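Local coordinates for protein putative TetR transcriptional regulator (Rhodococcus sp., PDB 2I10) that probably binds DNA as a dimeric TetR-family transcriptional regulator, with p-nitrophenol bound here where its two subunits meet, at residues A161-V164 / M165-Y169. Numbering follows the deposited sequence. Where two conformers were deposited one is given.
Sequences ARYV and MAAVY. With NPO (p-nitrophenol), chain C.
Met165, deposited as selenomethionine, reaches back along the helix to Arg162. Its CE lies 3.7 Å from Arg162 NH1, and SE sits over one face of the guanidinium, a soft, uncharged cover for a flat cation. With CG beside the backbone N (chi1 -66°), the chain runs past Ala161 O, which accepts a hydrogen bond from Met165 N at 3.1 Å. The guanidinium turns its edge to p-nitrophenol: NH1 is 3.1 Å from ligand C5, while NE and NH1 form salt bridges with Glu183 and Glu174 of the second subunit, respectively. An alanine in place of Arg162 would probably leave both carboxylates without this cationic mate and uncover that side of the ligand. Ala166 N makes an almost straight hydrogen bond to Arg162 O (N-H...O 177°). Ala167 N hydrogen-bonds to Tyr163 O at 2.8 Å, and its small CB lies obliquely against the Tyr163 ring, 4.2 Å from CZ, while Tyr163 OH hydrogen-bonds to Ala191 O. Val168 N hydrogen-bonds to Val164 O at 3.1 Å; its branched side chain, like that of Val164, suits the apolar packing on helix 83-98. Successive i to i+4 hydrogen bonds thus mark a regular alpha-helix of the TetR C-terminal domain, with Arg162 in the p-nitrophenol pocket at the subunit interface.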
ATOM      1  N   ALA B 161       0.588 -11.317 -12.846  1.00 29.14           N
ATOM      2  CA  ALA B 161       0.099 -11.582 -11.464  1.00 28.10           C
ATOM      3  C   ALA B 161       0.674 -10.621 -10.429  1.00 28.09           C
ATOM      4  O   ALA B 161      -0.041 -10.106  -9.593  1.00 27.87           O
ATOM      5  CB  ALA B 161       0.415 -13.029 -11.041  1.00 26.86           C
ATOM      6  N   ARG B 162       1.991 -10.412 -10.478  1.00 29.86           N
ATOM      7  CA  ARG B 162       2.670  -9.470  -9.595  1.00 29.41           C
ATOM      8  C   ARG B 162       2.125  -8.072  -9.823  1.00 28.98           C
ATOM      9  O   ARG B 162       1.896  -7.324  -8.890  1.00 29.50           O
ATOM     10  CB  ARG B 162       4.197  -9.537  -9.852  1.00 28.76           C
ATOM     11  CG  ARG B 162       5.092  -8.860  -8.793  1.00 27.83           C
ATOM     12  CD  ARG B 162       4.929  -9.496  -7.386  1.00 28.02           C
ATOM     13  NE  ARG B 162       5.422 -10.868  -7.348  1.00 25.82           N
ATOM     14  CZ  ARG B 162       5.439 -11.666  -6.279  1.00 25.03           C
ATOM     15  NH1 ARG B 162       4.945 -11.258  -5.108  1.00 26.52           N
ATOM     16  NH2 ARG B 162       5.924 -12.892  -6.398  1.00 22.22           N
ATOM     17  N   TYR B 163       1.888  -7.709 -11.065  1.00 28.58           N
ATOM     18  CA  TYR B 163       1.332  -6.397 -11.301  1.00 28.71           C
ATOM     19  C   TYR B 163      -0.054  -6.258 -10.657  1.00 28.04           C
ATOM     20  O   TYR B 163      -0.345  -5.228 -10.077  1.00 27.95           O
ATOM     21  CB  TYR B 163       1.246  -6.077 -12.785  1.00 29.39           C
ATOM     22  CG  TYR B 163       0.251  -4.985 -13.052  1.00 30.35           C
ATOM     23  CD1 TYR B 163       0.608  -3.644 -12.919  1.00 29.59           C
ATOM     24  CD2 TYR B 163      -1.050  -5.293 -13.416  1.00 28.10           C
ATOM     25  CE1 TYR B 163      -0.321  -2.653 -13.147  1.00 32.58           C
ATOM     26  CE2 TYR B 163      -1.987  -4.301 -13.615  1.00 30.79           C
ATOM     27  CZ  TYR B 163      -1.608  -2.982 -13.494  1.00 30.58           C
ATOM     28  OH  TYR B 163      -2.545  -1.975 -13.741  1.00 34.34           O
ATOM     29  N   VAL B 164      -0.910  -7.269 -10.796  1.00 27.44           N
ATOM     30  CA  VAL B 164      -2.268  -7.232 -10.188  1.00 27.39           C
ATOM     31  C   VAL B 164      -2.201  -7.067  -8.689  1.00 28.02           C
ATOM     32  O   VAL B 164      -3.019  -6.355  -8.131  1.00 28.86           O
ATOM     33  CB  VAL B 164      -3.145  -8.500 -10.538  1.00 27.85           C
ATOM     34  CG1 VAL B 164      -4.497  -8.500  -9.759  1.00 27.67           C
ATOM     35  CG2 VAL B 164      -3.405  -8.569 -12.059  1.00 25.97           C
HETATM   36  N   MSE B 165      -1.249  -7.754  -8.040  1.00 28.48           N
HETATM   37  CA  MSE B 165      -1.046  -7.640  -6.604  1.00 29.38           C
HETATM   38  C   MSE B 165      -0.611  -6.214  -6.221  1.00 28.37           C
HETATM   39  O   MSE B 165      -1.122  -5.630  -5.276  1.00 28.44           O
HETATM   40  CB  MSE B 165       0.020  -8.635  -6.164  1.00 28.48           C
HETATM   41  CG  MSE B 165      -0.394 -10.167  -6.333  1.00 31.69           C
HETATM   42 SE   MSE B 165       1.169 -11.283  -6.050  0.80 35.81          SE
HETATM   43  CE  MSE B 165       1.404 -11.141  -4.124  1.00 33.04           C
ATOM     44  N   ALA B 166       0.380  -5.686  -6.935  1.00 28.03           N
ATOM     45  CA  ALA B 166       0.789  -4.267  -6.805  1.00 27.32           C
ATOM     46  C   ALA B 166      -0.393  -3.317  -7.001  1.00 26.00           C
ATOM     47  O   ALA B 166      -0.609  -2.396  -6.201  1.00 26.62           O
ATOM     48  CB  ALA B 166       1.931  -3.963  -7.798  1.00 26.91           C
ATOM     49  N   ALA B 167      -1.224  -3.574  -8.006  1.00 25.47           N
ATOM     50  CA  ALA B 167      -2.381  -2.708  -8.207  1.00 26.06           C
ATOM     51  C   ALA B 167      -3.371  -2.703  -7.009  1.00 27.20           C
ATOM     52  O   ALA B 167      -3.830  -1.641  -6.575  1.00 26.72           O
ATOM     53  CB  ALA B 167      -3.109  -3.034  -9.542  1.00 26.09           C
ATOM     54  N   VAL B 168      -3.688  -3.873  -6.450  1.00 26.66           N
ATOM     55  CA  VAL B 168      -4.602  -3.965  -5.314  0.50 26.81           C
ATOM     56  C   VAL B 168      -4.092  -3.207  -4.101  1.00 27.08           C
ATOM     57  O   VAL B 168      -4.819  -2.495  -3.446  1.00 27.19           O
ATOM     58  CB  VAL B 168      -4.805  -5.449  -4.821  0.50 26.19           C
ATOM     59  CG1 VAL B 168      -5.650  -5.478  -3.559  0.50 27.00           C
ATOM     60  CG2 VAL B 168      -5.453  -6.293  -5.874  0.50 25.49           C
ATOM     61  N   TYR B 169      -2.828  -3.473  -3.747  1.00 26.32           N
ATOM     62  CA  TYR B 169      -2.235  -2.832  -2.584  1.00 26.54           C
ATOM     63  C   TYR B 169      -2.096  -1.320  -2.798  1.00 25.66           C
ATOM     64  O   TYR B 169      -2.307  -0.561  -1.883  1.00 25.53           O
ATOM     65  CB  TYR B 169      -0.891  -3.448  -2.294  1.00 27.06           C
ATOM     66  CG  TYR B 169      -0.986  -4.907  -1.954  1.00 29.14           C
ATOM     67  CD1 TYR B 169      -1.836  -5.354  -0.932  1.00 27.79           C
ATOM     68  CD2 TYR B 169      -0.240  -5.853  -2.654  1.00 31.38           C
ATOM     69  CE1 TYR B 169      -1.919  -6.723  -0.611  1.00 30.12           C
ATOM     70  CE2 TYR B 169      -0.329  -7.227  -2.334  1.00 31.98           C
ATOM     71  CZ  TYR B 169      -1.168  -7.645  -1.330  1.00 30.10           C
ATOM     72  OH  TYR B 169      -1.226  -8.998  -0.989  1.00 31.84           O
TER
HETATM   73  C1  NPO C 201       7.410 -14.464  -3.993  0.80 64.93           C
HETATM   74  C2  NPO C 201       8.286 -14.013  -3.022  0.80 64.24           C
HETATM   75  C3  NPO C 201       7.849 -13.213  -1.998  0.80 62.43           C
HETATM   76  C4  NPO C 201       6.537 -12.851  -1.924  0.80 62.84           C
HETATM   77  C5  NPO C 201       5.626 -13.284  -2.879  0.80 62.33           C
HETATM   78  C6  NPO C 201       6.062 -14.095  -3.917  0.80 64.08           C
HETATM   79  OH  NPO C 201       6.188 -12.050  -0.886  0.80 64.06           O
HETATM   80  N1  NPO C 201       7.972 -15.296  -5.000  0.80 65.63           N
HETATM   81  O2  NPO C 201       9.165 -15.605  -4.876  0.80 67.14           O
HETATM   82  O3  NPO C 201       7.326 -15.726  -5.962  0.80 65.28           O